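Local coordinates for sensor protein (PDB 3A0S) that probably autophosphorylates on a histidine with ATP as a two-component sensor kinase, of which this chain is the PAS domain, at residues 49-62 / 76-90. Sequence-based numbering, arbitrary orientation.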
loop_
_atom_site.group_PDB
_atom_site.type_symbol
_atom_site.label_atom_id
_atom_site.label_comp_id
_atom_site.label_asym_id
_atom_site.label_seq_id
_atom_site.Cartn_x
_atom_site.Cartn_y
_atom_site.Cartn_z
ATOM N N VAL A 49 1.672 4.532 8.004
ATOM C CA VAL A 49 3.035 4.633 7.486
ATOM C C VAL A 49 3.025 5.243 6.064
ATOM O O VAL A 49 3.861 6.083 5.729
ATOM C CB VAL A 49 3.770 3.267 7.475
ATOM C CG1 VAL A 49 5.137 3.380 6.799
ATOM C CG2 VAL A 49 3.939 2.748 8.911
ATOM N N ALA A 50 2.055 4.844 5.236
ATOM C CA ALA A 50 1.981 5.386 3.868
ATOM C C ALA A 50 1.754 6.899 3.913
ATOM O O ALA A 50 2.309 7.637 3.104
ATOM C CB ALA A 50 0.846 4.682 3.083
ATOM N N GLU A 51 0.929 7.360 4.856
ATOM C CA GLU A 51 0.682 8.811 5.030
ATOM C C GLU A 51 1.971 9.531 5.359
ATOM O O GLU A 51 2.261 10.594 4.819
ATOM C CB GLU A 51 -0.321 9.084 6.167
ATOM C CG GLU A 51 -1.730 8.598 5.907
ATOM C CD GLU A 51 -2.756 9.006 6.989
ATOM O OE1 GLU A 51 -2.390 9.183 8.154
ATOM O OE2 GLU A 51 -3.954 9.132 6.642
ATOM N N SER A 52 2.729 8.968 6.289
ATOM C CA SER A 52 4.007 9.547 6.667
ATOM C C SER A 52 5.017 9.593 5.515
ATOM O O SER A 52 5.704 10.603 5.308
ATOM C CB SER A 52 4.585 8.791 7.868
ATOM O OG SER A 52 5.758 9.417 8.326
ATOM N N VAL A 53 5.092 8.505 4.745
ATOM C CA VAL A 53 5.938 8.431 3.558
ATOM C C VAL A 53 5.558 9.497 2.524
ATOM O O VAL A 53 6.415 10.157 1.942
ATOM C CB VAL A 53 5.820 7.010 2.929
ATOM C CG1 VAL A 53 6.374 6.985 1.509
ATOM C CG2 VAL A 53 6.495 5.980 3.843
ATOM N N PHE A 54 4.258 9.652 2.279
ATOM C CA PHE A 54 3.790 10.659 1.346
ATOM C C PHE A 54 4.205 12.066 1.801
ATOM O O PHE A 54 4.825 12.809 1.030
ATOM C CB PHE A 54 2.278 10.551 1.194
ATOM C CG PHE A 54 1.700 11.468 0.154
ATOM C CD1 PHE A 54 1.674 11.108 -1.191
ATOM C CD2 PHE A 54 1.184 12.707 0.521
ATOM C CE1 PHE A 54 1.111 11.978 -2.143
ATOM C CE2 PHE A 54 0.645 13.582 -0.437
ATOM C CZ PHE A 54 0.623 13.220 -1.766
ATOM N N GLU A 55 3.902 12.406 3.055
ATOM C CA GLU A 55 4.260 13.729 3.606
ATOM C C GLU A 55 5.759 14.024 3.576
ATOM O O GLU A 55 6.176 15.180 3.402
ATOM C CB GLU A 55 3.780 13.835 5.044
ATOM C CG GLU A 55 2.281 13.977 5.205
ATOM C CD GLU A 55 1.896 14.293 6.645
ATOM O OE1 GLU A 55 2.648 15.038 7.314
ATOM O OE2 GLU A 55 0.850 13.791 7.118
ATOM N N ASN A 56 6.579 12.999 3.773
ATOM C CA ASN A 56 8.024 13.183 3.748
ATOM C C ASN A 56 8.667 13.031 2.359
ATOM O O ASN A 56 9.864 13.268 2.197
ATOM C CB ASN A 56 8.686 12.277 4.803
ATOM C CG ASN A 56 8.364 12.721 6.221
ATOM O OD1 ASN A 56 8.717 13.833 6.631
ATOM N ND2 ASN A 56 7.685 11.866 6.972
ATOM N N LYS A 57 7.862 12.656 1.359
ATOM C CA LYS A 57 8.313 12.502 -0.038
ATOM C C LYS A 57 9.513 11.563 -0.200
ATOM O O LYS A 57 10.300 11.722 -1.138
ATOM C CB LYS A 57 8.704 13.854 -0.666
ATOM C CG LYS A 57 7.908 15.050 -0.243
ATOM C CD LYS A 57 8.451 16.255 -1.012
ATOM C CE LYS A 57 7.953 17.537 -0.448
ATOM N NZ LYS A 57 8.286 18.674 -1.365
ATOM N N GLU A 58 9.665 10.614 0.719
ATOM C CA GLU A 58 10.794 9.680 0.687
ATOM C C GLU A 58 10.307 8.239 0.848
ATOM O O GLU A 58 9.470 7.978 1.706
ATOM C CB GLU A 58 11.825 10.019 1.770
ATOM C CG GLU A 58 12.910 11.004 1.325
ATOM C CD GLU A 58 13.852 10.425 0.276
ATOM O OE1 GLU A 58 14.597 9.467 0.593
ATOM O OE2 GLU A 58 13.855 10.940 -0.864
ATOM N N PRO A 59 10.850 7.306 0.043
ATOM C CA PRO A 59 10.454 5.919 0.241
ATOM C C PRO A 59 10.962 5.322 1.550
ATOM O O PRO A 59 11.945 5.812 2.135
ATOM C CB PRO A 59 11.053 5.202 -0.971
ATOM C CG PRO A 59 12.237 6.045 -1.348
ATOM C CD PRO A 59 11.792 7.449 -1.083
ATOM N N VAL A 60 10.268 4.289 2.010
ATOM C CA VAL A 60 10.586 3.603 3.248
ATOM C C VAL A 60 10.524 2.101 2.973
ATOM O O VAL A 60 9.587 1.606 2.356
ATOM C CB VAL A 60 9.589 3.970 4.374
ATOM C CG1 VAL A 60 9.631 2.965 5.505
ATOM C CG2 VAL A 60 9.859 5.380 4.897
ATOM N N PHE A 61 11.534 1.388 3.449
ATOM C CA PHE A 61 11.526 -0.060 3.406
ATOM C C PHE A 61 11.461 -0.584 4.829
ATOM O O PHE A 61 12.289 -0.227 5.687
ATOM C CB PHE A 61 12.767 -0.573 2.659
ATOM C CG PHE A 61 12.904 -2.073 2.662
ATOM C CD1 PHE A 61 12.230 -2.852 1.717
ATOM C CD2 PHE A 61 13.707 -2.710 3.604
ATOM C CE1 PHE A 61 12.352 -4.255 1.728
ATOM C CE2 PHE A 61 13.837 -4.110 3.619
ATOM C CZ PHE A 61 13.157 -4.874 2.680
ATOM N N LEU A 62 10.472 -1.424 5.094
ATOM C CA LEU A 62 10.398 -2.096 6.374
ATOM C C LEU A 62 10.618 -3.584 6.148
ATOM O O LEU A 62 10.100 -4.169 5.193
ATOM C CB LEU A 62 9.044 -1.864 7.039
ATOM C CG LEU A 62 8.429 -0.466 7.209
ATOM C CD1 LEU A 62 7.038 -0.646 7.750
ATOM C CD2 LEU A 62 9.248 0.442 8.135
ATOM N N PHE A 76 7.302 1.198 0.694
ATOM C CA PHE A 76 6.381 2.294 0.421
ATOM C C PHE A 76 7.088 3.288 -0.475
ATOM O O PHE A 76 8.126 3.864 -0.096
ATOM C CB PHE A 76 6.019 3.006 1.718
ATOM C CG PHE A 76 5.376 2.138 2.756
ATOM C CD1 PHE A 76 6.119 1.281 3.565
ATOM C CD2 PHE A 76 4.019 2.223 2.954
ATOM C CE1 PHE A 76 5.489 0.518 4.553
ATOM C CE2 PHE A 76 3.385 1.471 3.919
ATOM C CZ PHE A 76 4.104 0.631 4.732
ATOM N N SER A 77 6.514 3.522 -1.647
ATOM C CA SER A 77 7.152 4.390 -2.637
ATOM C C SER A 77 6.217 5.509 -3.094
ATOM O O SER A 77 5.286 5.249 -3.841
ATOM C CB SER A 77 7.514 3.562 -3.865
ATOM O OG SER A 77 8.307 2.423 -3.515
ATOM N N PRO A 78 6.518 6.767 -2.712
ATOM C CA PRO A 78 5.712 7.894 -3.224
ATOM C C PRO A 78 5.958 8.029 -4.725
ATOM O O PRO A 78 7.053 7.717 -5.213
ATOM C CB PRO A 78 6.247 9.099 -2.455
ATOM C CG PRO A 78 7.619 8.699 -2.056
ATOM C CD PRO A 78 7.656 7.222 -1.893
ATOM N N PHE A 79 4.953 8.461 -5.477
ATOM C CA PHE A 79 5.188 8.688 -6.911
ATOM C C PHE A 79 4.493 9.958 -7.373
ATOM O O PHE A 79 3.567 10.425 -6.707
ATOM C CB PHE A 79 4.697 7.491 -7.733
ATOM C CG PHE A 79 3.197 7.266 -7.639
ATOM C CD1 PHE A 79 2.659 6.492 -6.617
ATOM C CD2 PHE A 79 2.323 7.840 -8.571
ATOM C CE1 PHE A 79 1.276 6.300 -6.521
ATOM C CE2 PHE A 79 0.950 7.642 -8.492
ATOM C CZ PHE A 79 0.433 6.872 -7.464
ATOM N N ARG A 80 4.999 10.512 -8.478
ATOM C CA ARG A 80 4.403 11.686 -9.118
ATOM C C ARG A 80 3.765 11.312 -10.441
ATOM O O ARG A 80 4.176 10.361 -11.095
ATOM C CB ARG A 80 5.459 12.771 -9.361
ATOM C CG ARG A 80 6.007 13.398 -8.097
ATOM C CD ARG A 80 7.039 14.498 -8.371
ATOM N NE ARG A 80 7.582 14.947 -7.087
ATOM C CZ ARG A 80 7.079 15.933 -6.348
ATOM N NH1 ARG A 80 6.052 16.667 -6.751
ATOM N NH2 ARG A 80 7.643 16.191 -5.180
ATOM N N ASN A 81 2.772 12.089 -10.854
ATOM C CA ASN A 81 2.262 11.998 -12.214
ATOM C C ASN A 81 3.251 12.676 -13.162
ATOM O O ASN A 81 3.694 13.777 -12.892
ATOM C CB ASN A 81 0.879 12.648 -12.295
ATOM C CG ASN A 81 0.310 12.630 -13.696
ATOM O OD1 ASN A 81 0.677 13.446 -14.538
ATOM N ND2 ASN A 81 -0.623 11.710 -13.941
ATOM N N ALA A 82 3.592 12.043 -14.286
ATOM C CA ALA A 82 4.621 12.590 -15.173
ATOM C C ALA A 82 4.169 13.856 -15.891
ATOM O O ALA A 82 4.979 14.725 -16.172
ATOM C CB ALA A 82 5.087 11.534 -16.188
ATOM N N LYS A 83 2.872 13.952 -16.158
ATOM C CA LYS A 83 2.295 15.072 -16.880
ATOM C C LYS A 83 2.082 16.305 -16.001
ATOM O O LYS A 83 2.300 17.428 -16.452
ATOM C CB LYS A 83 0.967 14.653 -17.516
ATOM C CG LYS A 83 1.097 13.641 -18.659
ATOM C CD LYS A 83 1.768 14.253 -19.907
ATOM C CE LYS A 83 0.830 15.168 -20.702
ATOM N NZ LYS A 83 -0.183 14.398 -21.492
ATOM N N THR A 84 1.637 16.108 -14.760
ATOM C CA THR A 84 1.333 17.251 -13.900
ATOM C C THR A 84 2.452 17.532 -12.906
ATOM O O THR A 84 2.479 18.606 -12.290
ATOM C CB THR A 84 0.086 17.002 -13.067
ATOM O OG1 THR A 84 0.363 15.943 -12.158
ATOM C CG2 THR A 84 -1.113 16.620 -13.924
ATOM N N GLN A 85 3.339 16.554 -12.715
ATOM C CA GLN A 85 4.426 16.626 -11.706
ATOM C C GLN A 85 3.941 16.634 -10.246
ATOM O O GLN A 85 4.757 16.778 -9.320
ATOM C CB GLN A 85 5.436 17.752 -12.004
ATOM C CG GLN A 85 6.271 17.495 -13.267
ATOM C CD GLN A 85 7.048 16.184 -13.212
ATOM O OE1 GLN A 85 7.709 15.872 -12.214
ATOM N NE2 GLN A 85 6.938 15.389 -14.272
ATOM N N LEU A 86 2.648 16.392 -10.024
ATOM C CA LEU A 86 2.124 16.352 -8.675
ATOM C C LEU A 86 2.411 15.022 -8.019
ATOM O O LEU A 86 2.355 13.970 -8.668
ATOM C CB LEU A 86 0.611 16.569 -8.660
ATOM C CG LEU A 86 0.183 17.940 -9.135
ATOM C CD1 LEU A 86 -1.332 17.965 -9.329
ATOM C CD2 LEU A 86 0.583 19.022 -8.101
ATOM N N LEU A 87 2.708 15.066 -6.719
ATOM C CA LEU A 87 2.735 13.861 -5.894
ATOM C C LEU A 87 1.358 13.250 -5.896
ATOM O O LEU A 87 0.409 13.906 -5.445
ATOM C CB LEU A 87 3.162 14.202 -4.468
ATOM C CG LEU A 87 4.668 14.173 -4.269
ATOM C CD1 LEU A 87 5.073 14.877 -2.953
ATOM C CD2 LEU A 87 5.207 12.737 -4.311
ATOM N N GLU A 88 1.226 12.016 -6.392
ATOM C CA GLU A 88 -0.091 11.422 -6.641
ATOM C C GLU A 88 -0.440 10.212 -5.753
ATOM O O GLU A 88 -1.576 9.734 -5.789
ATOM C CB GLU A 88 -0.378 11.168 -8.120
ATOM C CG GLU A 88 -0.756 12.449 -8.888
ATOM C CD GLU A 88 -2.090 13.063 -8.451
ATOM O OE1 GLU A 88 -2.941 12.339 -7.899
ATOM O OE2 GLU A 88 -2.274 14.279 -8.654
ATOM N N GLY A 89 0.492 9.751 -4.929
ATOM C CA GLY A 89 0.141 8.671 -4.007
ATOM C C GLY A 89 1.352 7.866 -3.630
ATOM O O GLY A 89 2.472 8.343 -3.714
ATOM N N VAL A 90 1.102 6.646 -3.155
ATOM C CA VAL A 90 2.150 5.770 -2.613
ATOM C C VAL A 90 1.853 4.333 -3.079
ATOM O O VAL A 90 0.727 3.856 -2.920
ATOM C CB VAL A 90 2.151 5.836 -1.072
ATOM C CG1 VAL A 90 3.122 4.798 -0.492
ATOM C CG2 VAL A 90 2.494 7.248 -0.557
#
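Phe76 lays one face of its ring against Val49, whose CG1 stands 3.7 Å from the ring centroid and 15° off the normal, a CH-pi contact. The same branch lies anti to the backbone N (chi1 174°), which carries it over the ring. Ala50 and Leu62 approach the ring obliquely, Leu62 CD1 reaching Phe76 CE1 at 3.7 Å, while Val53 CG2 packs on Phe76 CB. The other branch of Val53 meets the Pro78 ring, with CG1 3.6 Å from Pro78 CD. A turn beyond Ala50, the side chains of Phe54 and Leu87 run antiparallel alongside each other, Phe54 CE1 3.8 Å from Leu87 CB, and the carbonyl oxygens of Leu87 and Gly89 lie at the Phe54 ring edge, in its plane. Val90 CG2 fits against Phe54 CB at 3.7 Å. Lys57, with positive phi, closes the helix in a Schellman motif and turns the chain back to the sheet. There Val60 and Phe76 form an antiparallel hydrogen-bonded pair (Val60 N to Phe76 O 3.0 Å, Phe76 N to Val60 O 2.9 Å). Helix 44-56 thus packs on the antiparallel PAS sheet, over strands 70-80 and 87-95, and leads through the short turn at 57-59 into outermost strand 60-67, with Ala50 and Phe76 also touching Ile92.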